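Local atomic coordinates of FAD-dependent pyridine nucleotide-disulphide oxidoreductase (Desulfovibrio vulgaris, PDB entry 3IWA), a protein that probably uses bound FAD to carry electrons from a reduced pyridine nucleotide to a disulphide or a related acceptor. Residues A[30-35]-A[110-115]; A[87-92]-A[97-102]; A[117-122]-A[274-279]; A[258-263]-A[268-273]. All blocks are in the same frame, centred on the assembly; numbering follows the deposited sequence. Where two conformers were deposited one is given.

Contact 1. Residues A[30-35]-A[110-115]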
loop_
_atom_site.group_PDB
_atom_site.type_symbol
_atom_site.label_atom_id
_atom_site.label_comp_id
_atom_site.label_asym_id
_atom_site.label_seq_id
_atom_site.Cartn_x
_atom_site.Cartn_y
_atom_site.Cartn_z
ATOM N N HIS A 30 28.587 -26.543 4.785
ATOM C CA HIS A 30 29.133 -26.477 3.435
ATOM C C HIS A 30 27.985 -26.469 2.438
ATOM O O HIS A 30 26.959 -27.122 2.645
ATOM C CB HIS A 30 30.058 -27.668 3.165
ATOM C CG HIS A 30 30.669 -27.675 1.792
ATOM N ND1 HIS A 30 31.833 -26.997 1.488
ATOM C CD2 HIS A 30 30.287 -28.293 0.647
ATOM C CE1 HIS A 30 32.138 -27.193 0.217
ATOM N NE2 HIS A 30 31.214 -27.972 -0.316
ATOM N N VAL A 31 28.164 -25.718 1.362
ATOM C CA VAL A 31 27.188 -25.640 0.303
ATOM C C VAL A 31 27.887 -25.833 -1.025
ATOM O O VAL A 31 28.956 -25.257 -1.265
ATOM C CB VAL A 31 26.463 -24.287 0.253
ATOM C CG1 VAL A 31 25.574 -24.196 -1.007
ATOM C CG2 VAL A 31 25.673 -24.078 1.508
ATOM N N THR A 32 27.270 -26.653 -1.876
ATOM C CA THR A 32 27.685 -26.781 -3.260
ATOM C C THR A 32 26.498 -26.361 -4.130
ATOM O O THR A 32 25.384 -26.839 -3.952
ATOM C CB THR A 32 28.126 -28.243 -3.569
ATOM O OG1 THR A 32 29.135 -28.658 -2.631
ATOM C CG2 THR A 32 28.642 -28.367 -4.989
ATOM N N MET A 33 26.760 -25.474 -5.071
ATOM C CA MET A 33 25.769 -24.963 -5.995
ATOM C C MET A 33 26.143 -25.437 -7.386
ATOM O O MET A 33 27.295 -25.329 -7.779
ATOM C CB MET A 33 25.781 -23.439 -5.996
ATOM C CG MET A 33 25.255 -22.781 -4.735
ATOM S SD MET A 33 24.675 -21.094 -5.052
ATOM C CE MET A 33 23.398 -21.347 -6.228
ATOM N N ILE A 34 25.163 -25.939 -8.124
ATOM C CA ILE A 34 25.346 -26.450 -9.455
ATOM C C ILE A 34 24.502 -25.561 -10.329
ATOM O O ILE A 34 23.358 -25.263 -9.985
ATOM C CB ILE A 34 24.791 -27.866 -9.551
ATOM C CG1 ILE A 34 25.644 -28.835 -8.726
ATOM C CG2 ILE A 34 24.724 -28.309 -10.981
ATOM C CD1 ILE A 34 24.906 -30.118 -8.357
ATOM N N ASP A 35 25.037 -25.129 -11.454
ATOM C CA ASP A 35 24.282 -24.233 -12.291
ATOM C C ASP A 35 23.222 -24.917 -13.177
ATOM O O ASP A 35 22.382 -24.229 -13.771
ATOM C CB ASP A 35 25.219 -23.391 -13.140
ATOM C CG ASP A 35 25.943 -24.191 -14.186
ATOM O OD1 ASP A 35 25.953 -25.442 -14.128
ATOM O OD2 ASP A 35 26.517 -23.544 -15.067
ATOM N N ARG A 110 30.498 -37.024 -11.208
ATOM C CA ARG A 110 30.728 -37.017 -9.769
ATOM C C ARG A 110 29.437 -37.257 -9.008
ATOM O O ARG A 110 28.358 -36.945 -9.499
ATOM C CB ARG A 110 31.344 -35.684 -9.376
ATOM C CG ARG A 110 31.586 -35.527 -7.899
ATOM C CD ARG A 110 32.664 -34.509 -7.656
ATOM N NE ARG A 110 32.512 -33.850 -6.364
ATOM C CZ ARG A 110 32.582 -32.532 -6.179
ATOM N NH1 ARG A 110 32.800 -31.701 -7.206
ATOM N NH2 ARG A 110 32.432 -32.037 -4.955
ATOM N N THR A 111 29.568 -37.830 -7.814
ATOM C CA THR A 111 28.437 -38.131 -6.942
ATOM C C THR A 111 28.582 -37.296 -5.677
ATOM O O THR A 111 29.471 -37.547 -4.852
ATOM C CB THR A 111 28.373 -39.625 -6.588
ATOM O OG1 THR A 111 27.797 -40.347 -7.683
ATOM C CG2 THR A 111 27.529 -39.871 -5.356
ATOM N N LEU A 112 27.731 -36.276 -5.554
ATOM C CA LEU A 112 27.728 -35.397 -4.387
ATOM C C LEU A 112 26.843 -36.027 -3.339
ATOM O O LEU A 112 25.829 -36.626 -3.680
ATOM C CB LEU A 112 27.145 -34.033 -4.748
ATOM C CG LEU A 112 27.845 -33.172 -5.801
ATOM C CD1 LEU A 112 27.016 -31.914 -6.047
ATOM C CD2 LEU A 112 29.284 -32.820 -5.368
ATOM N N LYS A 113 27.207 -35.878 -2.071
ATOM C CA LYS A 113 26.336 -36.302 -0.979
ATOM C C LYS A 113 25.723 -35.082 -0.274
ATOM O O LYS A 113 26.356 -34.011 -0.175
ATOM C CB LYS A 113 27.086 -37.206 0.010
ATOM C CG LYS A 113 26.259 -38.435 0.447
ATOM C CD LYS A 113 25.501 -38.201 1.750
ATOM C CE LYS A 113 24.663 -39.413 2.152
ATOM N NZ LYS A 113 23.853 -39.143 3.390
ATOM N N TYR A 114 24.490 -35.233 0.205
ATOM C CA TYR A 114 23.819 -34.101 0.800
ATOM C C TYR A 114 23.073 -34.475 2.055
ATOM O O TYR A 114 22.606 -35.600 2.201
ATOM C CB TYR A 114 22.882 -33.413 -0.213
ATOM C CG TYR A 114 21.633 -34.185 -0.586
ATOM C CD1 TYR A 114 20.516 -34.180 0.228
ATOM C CD2 TYR A 114 21.571 -34.900 -1.770
ATOM C CE1 TYR A 114 19.369 -34.885 -0.124
ATOM C CE2 TYR A 114 20.442 -35.586 -2.134
ATOM C CZ TYR A 114 19.347 -35.576 -1.315
ATOM O OH TYR A 114 18.232 -36.275 -1.696
ATOM N N ASP A 115 22.992 -33.502 2.956
ATOM C CA ASP A 115 22.064 -33.542 4.087
ATOM C C ASP A 115 20.736 -32.889 3.706
ATOM O O ASP A 115 19.689 -33.333 4.146
ATOM C CB ASP A 115 22.665 -32.795 5.274
ATOM C CG ASP A 115 23.964 -33.433 5.758
ATOM O OD1 ASP A 115 23.824 -34.373 6.555
ATOM O OD2 ASP A 115 25.090 -32.995 5.348
#
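Leu112 reaches from strand 109-113 toward strand 30-34 and sets a single methyl, CD1, between two side chains. The tight end is with Ile34, where Leu112 CD1 lies 3.6 Å from Ile34 CD1, the two branches meeting tip to tip. Thr32 is looser: its CG2 stands 4.0 Å from Leu112 CD1. At Thr32 chi1 is -54°, which puts CG2 anti to the backbone N, facing the leucine, while OG1 turns off to His5 NE2 and Glu82 OE2; the threonine thus gives a methyl to the apolar core and keeps its buried hydroxyl satisfied. Branched side chains suit this place because the backbones stay far apart, 8.7 Å between Thr32 CA and Leu112 CA, and the gap has to be bridged from both strands. Toward solvent the packing gives way to charge. The other leucine methyl, CD2, sits 3.1 Å above the plane of the Arg110 guanidinium, toward its rim, and Arg110 extends past it to a salt bridge with Glu82. Buried methyls beside the Arg110-Glu82 salt bridge join the parallel sheet of a Rossmann-type domain to a three-stranded antiparallel meander, an arrangement typical of FAD domains in the glutathione reductase family.

Contact 2. Residues A[87-92]-A[97-102]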
loop_
_atom_site.group_PDB
_atom_site.type_symbol
_atom_site.label_atom_id
_atom_site.label_comp_id
_atom_site.label_asym_id
_atom_site.label_seq_id
_atom_site.Cartn_x
_atom_site.Cartn_y
_atom_site.Cartn_z
ATOM N N THR A 87 27.651 -27.517 -15.226
ATOM C CA THR A 87 27.484 -28.808 -14.550
ATOM C C THR A 87 26.008 -29.129 -14.423
ATOM O O THR A 87 25.222 -28.256 -14.081
ATOM C CB THR A 87 28.076 -28.752 -13.136
ATOM O OG1 THR A 87 29.411 -28.250 -13.206
ATOM C CG2 THR A 87 28.088 -30.085 -12.500
ATOM N N ARG A 88 25.645 -30.384 -14.679
ATOM C CA ARG A 88 24.251 -30.841 -14.605
ATOM C C ARG A 88 24.030 -31.926 -13.585
ATOM O O ARG A 88 24.796 -32.865 -13.523
ATOM C CB ARG A 88 23.809 -31.429 -15.935
ATOM C CG ARG A 88 23.469 -30.402 -16.954
ATOM C CD ARG A 88 22.603 -30.947 -18.066
ATOM N NE ARG A 88 21.253 -30.365 -18.022
ATOM C CZ ARG A 88 20.130 -31.057 -17.854
ATOM N NH1 ARG A 88 20.157 -32.382 -17.716
ATOM N NH2 ARG A 88 18.973 -30.417 -17.834
ATOM N N ALA A 89 22.953 -31.821 -12.817
ATOM C CA ALA A 89 22.510 -32.948 -12.000
ATOM C C ALA A 89 21.817 -33.899 -12.954
ATOM O O ALA A 89 21.036 -33.471 -13.800
ATOM C CB ALA A 89 21.567 -32.509 -10.899
ATOM N N HIS A 90 22.137 -35.181 -12.838
ATOM C CA HIS A 90 21.598 -36.198 -13.745
ATOM C C HIS A 90 20.482 -36.940 -13.054
ATOM O O HIS A 90 19.481 -37.260 -13.681
ATOM C CB HIS A 90 22.707 -37.158 -14.213
ATOM C CG HIS A 90 22.205 -38.444 -14.797
ATOM N ND1 HIS A 90 22.250 -39.637 -14.103
ATOM C CD2 HIS A 90 21.660 -38.730 -16.006
ATOM C CE1 HIS A 90 21.734 -40.597 -14.849
ATOM N NE2 HIS A 90 21.371 -40.075 -16.009
ATOM N N ALA A 91 20.643 -37.188 -11.762
ATOM C CA ALA A 91 19.657 -37.937 -11.006
ATOM C C ALA A 91 19.781 -37.630 -9.537
ATOM O O ALA A 91 20.856 -37.289 -9.069
ATOM C CB ALA A 91 19.833 -39.454 -11.220
ATOM N N ILE A 92 18.673 -37.776 -8.825
ATOM C CA ILE A 92 18.649 -37.640 -7.388
ATOM C C ILE A 92 18.292 -38.980 -6.774
ATOM O O ILE A 92 17.299 -39.576 -7.146
ATOM C CB ILE A 92 17.624 -36.584 -6.941
ATOM C CG1 ILE A 92 18.073 -35.203 -7.415
ATOM C CG2 ILE A 92 17.466 -36.587 -5.401
ATOM C CD1 ILE A 92 17.078 -34.144 -7.181
ATOM N N HIS A 97 20.540 -40.013 -0.326
ATOM C CA HIS A 97 20.935 -38.599 -0.228
ATOM C C HIS A 97 22.164 -38.288 -1.095
ATOM O O HIS A 97 23.186 -37.776 -0.635
ATOM C CB HIS A 97 21.156 -38.205 1.235
ATOM C CG HIS A 97 19.898 -38.185 2.054
ATOM N ND1 HIS A 97 19.151 -39.313 2.312
ATOM C CD2 HIS A 97 19.251 -37.164 2.669
ATOM C CE1 HIS A 97 18.102 -38.992 3.049
ATOM N NE2 HIS A 97 18.137 -37.692 3.277
ATOM N N THR A 98 22.043 -38.602 -2.371
ATOM C CA THR A 98 23.114 -38.378 -3.329
ATOM C C THR A 98 22.553 -37.747 -4.607
ATOM O O THR A 98 21.418 -38.001 -4.986
ATOM C CB THR A 98 23.842 -39.713 -3.716
ATOM O OG1 THR A 98 22.956 -40.538 -4.471
ATOM C CG2 THR A 98 24.311 -40.489 -2.473
ATOM N N VAL A 99 23.369 -36.916 -5.245
ATOM C CA VAL A 99 23.067 -36.350 -6.556
ATOM C C VAL A 99 24.238 -36.682 -7.463
ATOM O O VAL A 99 25.365 -36.301 -7.149
ATOM C CB VAL A 99 22.972 -34.802 -6.552
ATOM C CG1 VAL A 99 22.505 -34.343 -7.885
ATOM C CG2 VAL A 99 22.065 -34.285 -5.459
ATOM N N GLU A 100 23.981 -37.362 -8.579
ATOM C CA GLU A 100 25.022 -37.609 -9.589
ATOM C C GLU A 100 25.081 -36.405 -10.532
ATOM O O GLU A 100 24.069 -35.967 -11.069
ATOM C CB GLU A 100 24.764 -38.891 -10.391
ATOM C CG GLU A 100 24.718 -40.203 -9.580
ATOM C CD GLU A 100 24.411 -41.433 -10.465
ATOM O OE1 GLU A 100 25.227 -42.375 -10.477
ATOM O OE2 GLU A 100 23.376 -41.461 -11.175
ATOM N N ILE A 101 26.269 -35.865 -10.721
ATOM C CA ILE A 101 26.423 -34.690 -11.561
ATOM C C ILE A 101 27.398 -34.990 -12.696
ATOM O O ILE A 101 28.231 -35.907 -12.586
ATOM C CB ILE A 101 26.868 -33.465 -10.730
ATOM C CG1 ILE A 101 28.296 -33.628 -10.199
ATOM C CG2 ILE A 101 25.898 -33.258 -9.541
ATOM C CD1 ILE A 101 28.790 -32.445 -9.363
ATOM N N GLU A 102 27.278 -34.230 -13.782
ATOM C CA GLU A 102 28.222 -34.330 -14.888
ATOM C C GLU A 102 28.582 -32.951 -15.434
ATOM O O GLU A 102 27.723 -32.165 -15.788
ATOM C CB GLU A 102 27.694 -35.283 -15.979
ATOM C CG GLU A 102 26.924 -34.667 -17.124
ATOM C CD GLU A 102 26.422 -35.721 -18.113
ATOM O OE1 GLU A 102 25.534 -36.524 -17.714
ATOM O OE2 GLU A 102 26.907 -35.734 -19.284
#
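Ile101 and Ala89 form a non-hydrogen-bonded pair between two antiparallel strands, beside the hydrogen-bonded pair of Arg88 and Glu102. In the latter, Glu102 N gives a bond of 2.8 Å to Arg88 O in the carbonyl plane, whereas Arg88 N approaches Glu102 O from above its plane, 37° out. One step on, His90 N bonds to Glu100 O, and Glu100 N makes a longer bond, 3.2 Å, to Ala91 O. With the helix-like backbone of His90, the geometry here resembles a classic beta bulge. The His90 and Glu100 side chains lie side by side, ring and carboxylate planes 49° apart, with Glu100 OE2 in the ring plane 3.6 Å from His90 ND1.

Ile101 shows how the inner face is filled. Its CB lies 3.5 Å from Arg88 O and also near Thr87 CG2. From there CG2 rests against Ala89 CA at 4.2 Å, while CG1, held between the backbone N and the carbonyl carbon (chi1 68°), directs CD1 to within 4.0 Å of Thr87 CG2. Small Ala89 leaves room for Val99 CG1, 3.7 Å from its CB. Strand 98-103 runs between 87-93 and 109-113; the face bearing Ala89, Ile92, Val99 and Ile101 is apolar, with Ile92 and Val99 resting on strand 116-119 and Ala89 and Ile92 on helix 261-266.

Contact 3. Residues A[117-122]-A[274-279]; sequences LVLALG and GAIIVD
The end of strand 116-119, in the parallel sheet of what is by family probably the FAD-binding domain, and the loop after it meet the short, weakly bonded strand 276-277, where Leu119 and Leu121 receive the side chain of Ile276. The touch is made by methyls alone. Ile276 CD1 stands 4.2 Å from Leu119 CD1 and 4.4 Å from Leu121 CD1, and these two leucine methyls are themselves 4.7 Å apart, so the isoleucine tip rests astride the pair. Its chi1 of -65° sets CG1 anti to the carbonyl carbon, and the extended chi2 then carries CD1 outward to the leucines. Leu119 and Ile276 cross at about a right angle, bridging backbones still 9.4 Å apart at their CA atoms.

The sequence LVLALG, at the end of a strand in this sheet, fits the ATG motif of the glutathione reductase family, in which the chain leaves the flavin domain after a conserved glycine. Gly122 has a positive phi, 68°, which a residue without a side chain adopts easily. Leu119, ending the strand, and Leu121, in the loop, both point to the Ile276 side, while Ala120 between them points away and touches Val12. Both leucines also lean on Ile9 of the neighbouring strand 5-9. Around Ile276 the packing is continued by Thr284 and by Ala291 of strand 289-291, while Ile277 points the other way and touches Thr297 of strand 296-299.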
loop_
_atom_site.group_PDB
_atom_site.type_symbol
_atom_site.label_atom_id
_atom_site.label_comp_id
_atom_site.label_asym_id
_atom_site.label_seq_id
_atom_site.Cartn_x
_atom_site.Cartn_y
_atom_site.Cartn_z
ATOM N N LEU A 117 18.838 -30.771 0.193
ATOM C CA LEU A 117 18.906 -30.340 -1.209
ATOM C C LEU A 117 17.922 -29.192 -1.495
ATOM O O LEU A 117 16.794 -29.170 -0.994
ATOM C CB LEU A 117 18.562 -31.523 -2.112
ATOM C CG LEU A 117 18.694 -31.418 -3.637
ATOM C CD1 LEU A 117 20.125 -31.061 -4.119
ATOM C CD2 LEU A 117 18.225 -32.733 -4.262
ATOM N N VAL A 118 18.347 -28.244 -2.310
ATOM C CA VAL A 118 17.436 -27.224 -2.792
ATOM C C VAL A 118 17.317 -27.300 -4.317
ATOM O O VAL A 118 18.312 -27.173 -5.005
ATOM C CB VAL A 118 17.895 -25.791 -2.410
ATOM C CG1 VAL A 118 16.994 -24.699 -3.130
ATOM C CG2 VAL A 118 17.922 -25.613 -0.915
ATOM N N LEU A 119 16.086 -27.456 -4.805
ATOM C CA LEU A 119 15.775 -27.436 -6.211
ATOM C C LEU A 119 15.306 -26.054 -6.681
ATOM O O LEU A 119 14.237 -25.604 -6.361
ATOM C CB LEU A 119 14.747 -28.520 -6.520
ATOM C CG LEU A 119 15.138 -29.956 -6.091
ATOM C CD1 LEU A 119 14.068 -30.948 -6.438
ATOM C CD2 LEU A 119 16.453 -30.366 -6.744
ATOM N N ALA A 120 16.163 -25.368 -7.423
ATOM C CA ALA A 120 15.834 -24.092 -8.014
ATOM C C ALA A 120 15.905 -24.258 -9.514
ATOM O O ALA A 120 16.759 -23.688 -10.158
ATOM C CB ALA A 120 16.821 -23.043 -7.550
ATOM N N LEU A 121 15.009 -25.063 -10.050
ATOM C CA LEU A 121 15.136 -25.545 -11.399
ATOM C C LEU A 121 14.577 -24.620 -12.444
ATOM O O LEU A 121 14.793 -24.862 -13.618
ATOM C CB LEU A 121 14.453 -26.910 -11.547
ATOM C CG LEU A 121 14.879 -27.975 -10.547
ATOM C CD1 LEU A 121 14.093 -29.221 -10.800
ATOM C CD2 LEU A 121 16.348 -28.236 -10.633
ATOM N N GLY A 122 13.840 -23.581 -12.049
ATOM C CA GLY A 122 13.327 -22.617 -13.028
ATOM C C GLY A 122 12.277 -23.219 -13.956
ATOM O O GLY A 122 11.666 -24.255 -13.665
ATOM N N GLY A 274 3.125 -30.345 -13.802
ATOM C CA GLY A 274 4.534 -30.681 -13.506
ATOM C C GLY A 274 5.200 -29.811 -12.437
ATOM O O GLY A 274 6.408 -29.904 -12.229
ATOM N N ALA A 275 4.429 -28.944 -11.774
ATOM C CA ALA A 275 5.001 -28.049 -10.763
ATOM C C ALA A 275 5.226 -28.858 -9.499
ATOM O O ALA A 275 4.374 -29.639 -9.112
ATOM C CB ALA A 275 4.090 -26.841 -10.490
ATOM N N ILE A 276 6.394 -28.694 -8.884
ATOM C CA ILE A 276 6.721 -29.367 -7.621
ATOM C C ILE A 276 5.808 -28.848 -6.496
ATOM O O ILE A 276 5.650 -27.633 -6.319
ATOM C CB ILE A 276 8.176 -29.127 -7.254
ATOM C CG1 ILE A 276 9.120 -29.786 -8.274
ATOM C CG2 ILE A 276 8.468 -29.618 -5.867
ATOM C CD1 ILE A 276 10.558 -29.383 -8.102
ATOM N N ILE A 277 5.190 -29.771 -5.763
ATOM C CA ILE A 277 4.271 -29.424 -4.709
ATOM C C ILE A 277 5.080 -29.263 -3.446
ATOM O O ILE A 277 5.800 -30.168 -3.053
ATOM C CB ILE A 277 3.182 -30.490 -4.537
ATOM C CG1 ILE A 277 2.273 -30.536 -5.768
ATOM C CG2 ILE A 277 2.331 -30.254 -3.247
ATOM C CD1 ILE A 277 1.275 -31.708 -5.710
ATOM N N VAL A 278 4.966 -28.094 -2.820
ATOM C CA VAL A 278 5.648 -27.812 -1.556
ATOM C C VAL A 278 4.692 -27.366 -0.451
ATOM O O VAL A 278 3.645 -26.776 -0.703
ATOM C CB VAL A 278 6.723 -26.744 -1.752
ATOM C CG1 VAL A 278 7.775 -27.257 -2.737
ATOM C CG2 VAL A 278 6.104 -25.445 -2.238
ATOM N N ASP A 279 5.079 -27.622 0.795
ATOM C CA ASP A 279 4.346 -27.083 1.923
ATOM C C ASP A 279 4.787 -25.634 2.179
ATOM O O ASP A 279 5.620 -25.086 1.437
ATOM C CB ASP A 279 4.506 -27.991 3.153
ATOM C CG ASP A 279 5.871 -27.902 3.806
ATOM O OD1 ASP A 279 6.707 -27.035 3.439
ATOM O OD2 ASP A 279 6.107 -28.747 4.712
#

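Contact 4. Residues A[258-263]-A[268-273]; sequences PNTQLA and LELDPR
Ala263, in the first turn of helix 261-266, meets the returning chain twice. Its carbonyl O accepts a 3.1 Å bond from Leu268 N, fairly straight at 162° but with the donor tilted 27° from the carbonyl plane. Its CB touches two leucines, 4.1 Å from Leu268 CD1 and 3.9 Å from Leu270 CD2; alanine is short enough to let both come in. The other branch of Leu270 passes Thr260 in the opposite direction, CD1 4.1 Å from Thr260 OG1. That hydroxyl, at the N-cap position, is bound to Gly274 O rather than capping the helix. At the far end Pro258, closing strand 256-258, sets its CD 3.7 Å from Arg273 O; the ring restricts the backbone where the chain leaves the strand.

Second-shell bonds position these groups. Asp271 OD1 accepts from Ala275 N and, weakly, from Arg273 N, gathering the turn through Pro272, while Ser285 OG takes Glu269 N. Ile276 packs against Thr260, Ala263 and Leu270 together. The sequence PNT after a strand is reminiscent of the motif with which glutathione reductase relatives return from the NAD(P)H domain to the FAD domain, and the helix with its returning loop is consistent with that passage.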
loop_
_atom_site.group_PDB
_atom_site.type_symbol
_atom_site.label_atom_id
_atom_site.label_comp_id
_atom_site.label_asym_id
_atom_site.label_seq_id
_atom_site.Cartn_x
_atom_site.Cartn_y
_atom_site.Cartn_z
ATOM N N PRO A 258 7.141 -25.655 -15.698
ATOM C CA PRO A 258 8.189 -25.933 -14.742
ATOM C C PRO A 258 9.222 -26.908 -15.315
ATOM O O PRO A 258 8.855 -27.920 -15.900
ATOM C CB PRO A 258 7.428 -26.560 -13.559
ATOM C CG PRO A 258 6.039 -26.163 -13.721
ATOM C CD PRO A 258 5.818 -26.046 -15.185
ATOM N N ASN A 259 10.498 -26.581 -15.134
ATOM C CA ASN A 259 11.613 -27.400 -15.619
ATOM C C ASN A 259 11.963 -28.553 -14.655
ATOM O O ASN A 259 13.058 -28.602 -14.141
ATOM C CB ASN A 259 12.842 -26.492 -15.817
ATOM C CG ASN A 259 14.015 -27.203 -16.559
ATOM O OD1 ASN A 259 13.814 -28.228 -17.181
ATOM N ND2 ASN A 259 15.232 -26.628 -16.492
ATOM N N THR A 260 11.030 -29.482 -14.461
ATOM C CA THR A 260 11.036 -30.427 -13.321
ATOM C C THR A 260 11.323 -31.948 -13.627
ATOM O O THR A 260 11.098 -32.820 -12.772
ATOM C CB THR A 260 9.692 -30.304 -12.551
ATOM O OG1 THR A 260 8.635 -30.435 -13.482
ATOM C CG2 THR A 260 9.561 -28.937 -11.893
ATOM N N GLN A 261 11.879 -32.254 -14.798
ATOM C CA GLN A 261 12.209 -33.653 -15.125
ATOM C C GLN A 261 12.991 -34.373 -14.012
ATOM O O GLN A 261 12.668 -35.498 -13.655
ATOM C CB GLN A 261 12.968 -33.782 -16.441
ATOM C CG GLN A 261 13.117 -35.257 -16.922
ATOM C CD GLN A 261 11.763 -35.939 -17.264
ATOM O OE1 GLN A 261 10.906 -35.333 -17.907
ATOM N NE2 GLN A 261 11.585 -37.208 -16.842
ATOM N N LEU A 262 13.982 -33.695 -13.461
ATOM C CA LEU A 262 14.788 -34.177 -12.349
ATOM C C LEU A 262 13.975 -34.458 -11.083
ATOM O O LEU A 262 14.244 -35.404 -10.371
ATOM C CB LEU A 262 15.894 -33.157 -12.071
ATOM C CG LEU A 262 17.034 -33.580 -11.147
ATOM C CD1 LEU A 262 18.031 -34.557 -11.819
ATOM C CD2 LEU A 262 17.775 -32.350 -10.633
ATOM N N ALA A 263 12.979 -33.647 -10.785
ATOM C CA ALA A 263 12.099 -33.928 -9.654
ATOM C C ALA A 263 11.223 -35.122 -9.962
ATOM O O ALA A 263 10.979 -35.963 -9.089
ATOM C CB ALA A 263 11.207 -32.720 -9.328
ATOM N N LEU A 268 9.340 -37.104 -6.762
ATOM C CA LEU A 268 8.759 -36.039 -5.991
ATOM C C LEU A 268 7.326 -35.781 -6.481
ATOM O O LEU A 268 7.018 -35.887 -7.673
ATOM C CB LEU A 268 9.634 -34.784 -6.047
ATOM C CG LEU A 268 11.001 -34.870 -5.354
ATOM C CD1 LEU A 268 11.614 -33.533 -5.328
ATOM C CD2 LEU A 268 10.944 -35.428 -3.933
ATOM N N GLU A 269 6.455 -35.465 -5.537
ATOM C CA GLU A 269 5.067 -35.128 -5.848
ATOM C C GLU A 269 5.004 -33.830 -6.656
ATOM O O GLU A 269 5.569 -32.792 -6.276
ATOM C CB GLU A 269 4.198 -35.054 -4.555
ATOM C CG GLU A 269 3.741 -36.422 -3.986
ATOM C CD GLU A 269 2.887 -37.232 -4.966
ATOM O OE1 GLU A 269 1.944 -36.649 -5.569
ATOM O OE2 GLU A 269 3.151 -38.448 -5.140
ATOM N N LEU A 270 4.356 -33.947 -7.803
ATOM C CA LEU A 270 4.254 -32.901 -8.788
ATOM C C LEU A 270 2.768 -32.753 -9.080
ATOM O O LEU A 270 2.021 -33.710 -8.922
ATOM C CB LEU A 270 4.967 -33.278 -10.086
ATOM C CG LEU A 270 6.460 -33.564 -10.092
ATOM C CD1 LEU A 270 6.968 -33.618 -11.551
ATOM C CD2 LEU A 270 7.268 -32.550 -9.265
ATOM N N ASP A 271 2.349 -31.551 -9.474
ATOM C CA ASP A 271 0.970 -31.312 -9.898
ATOM C C ASP A 271 0.820 -31.674 -11.382
ATOM O O ASP A 271 1.821 -31.977 -12.041
ATOM C CB ASP A 271 0.525 -29.865 -9.534
ATOM C CG ASP A 271 0.948 -28.803 -10.538
ATOM O OD1 ASP A 271 1.660 -29.081 -11.528
ATOM O OD2 ASP A 271 0.552 -27.638 -10.312
ATOM N N PRO A 272 -0.422 -31.689 -11.914
ATOM C CA PRO A 272 -0.705 -32.035 -13.331
ATOM C C PRO A 272 0.067 -31.237 -14.368
ATOM O O PRO A 272 0.277 -31.701 -15.488
ATOM C CB PRO A 272 -2.183 -31.683 -13.474
ATOM C CG PRO A 272 -2.749 -32.001 -12.135
ATOM C CD PRO A 272 -1.668 -31.615 -11.126
ATOM N N ARG A 273 0.437 -30.026 -13.989
ATOM C CA ARG A 273 1.233 -29.103 -14.797
ATOM C C ARG A 273 2.754 -29.457 -14.735
ATOM O O ARG A 273 3.557 -28.939 -15.511
ATOM C CB ARG A 273 0.953 -27.698 -14.230
ATOM C CG ARG A 273 1.305 -26.472 -15.070
ATOM C CD ARG A 273 1.548 -25.200 -14.161
ATOM N NE ARG A 273 0.356 -24.743 -13.415
ATOM C CZ ARG A 273 -0.481 -23.761 -13.798
ATOM N NH1 ARG A 273 -1.517 -23.437 -13.023
ATOM N NH2 ARG A 273 -0.301 -23.095 -14.944
#

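Contacts 1 and 2 share a meander: their centres are 8 Å apart, and strand 109-113 pairs with strand 98-103 through Leu112 N and Val99 O (2.9 Å). Contacts 3 and 4, with centres 7 Å apart, form a second cluster, tied by Gly122 O and Asn259 N (3.0 Å). The clusters meet where Ile92 CD1 comes 3.4 Å from Leu117 CD2 and Leu262 CD1 packs against the backbone of residues 89-91; contacts 1 and 4, 21 Å between centres, do not touch. The two clusters thus pack against each other beside the parallel sheet that, by family, probably belongs to the FAD domain. As no flavin is present in the model, none of them can be placed directly against the cofactor.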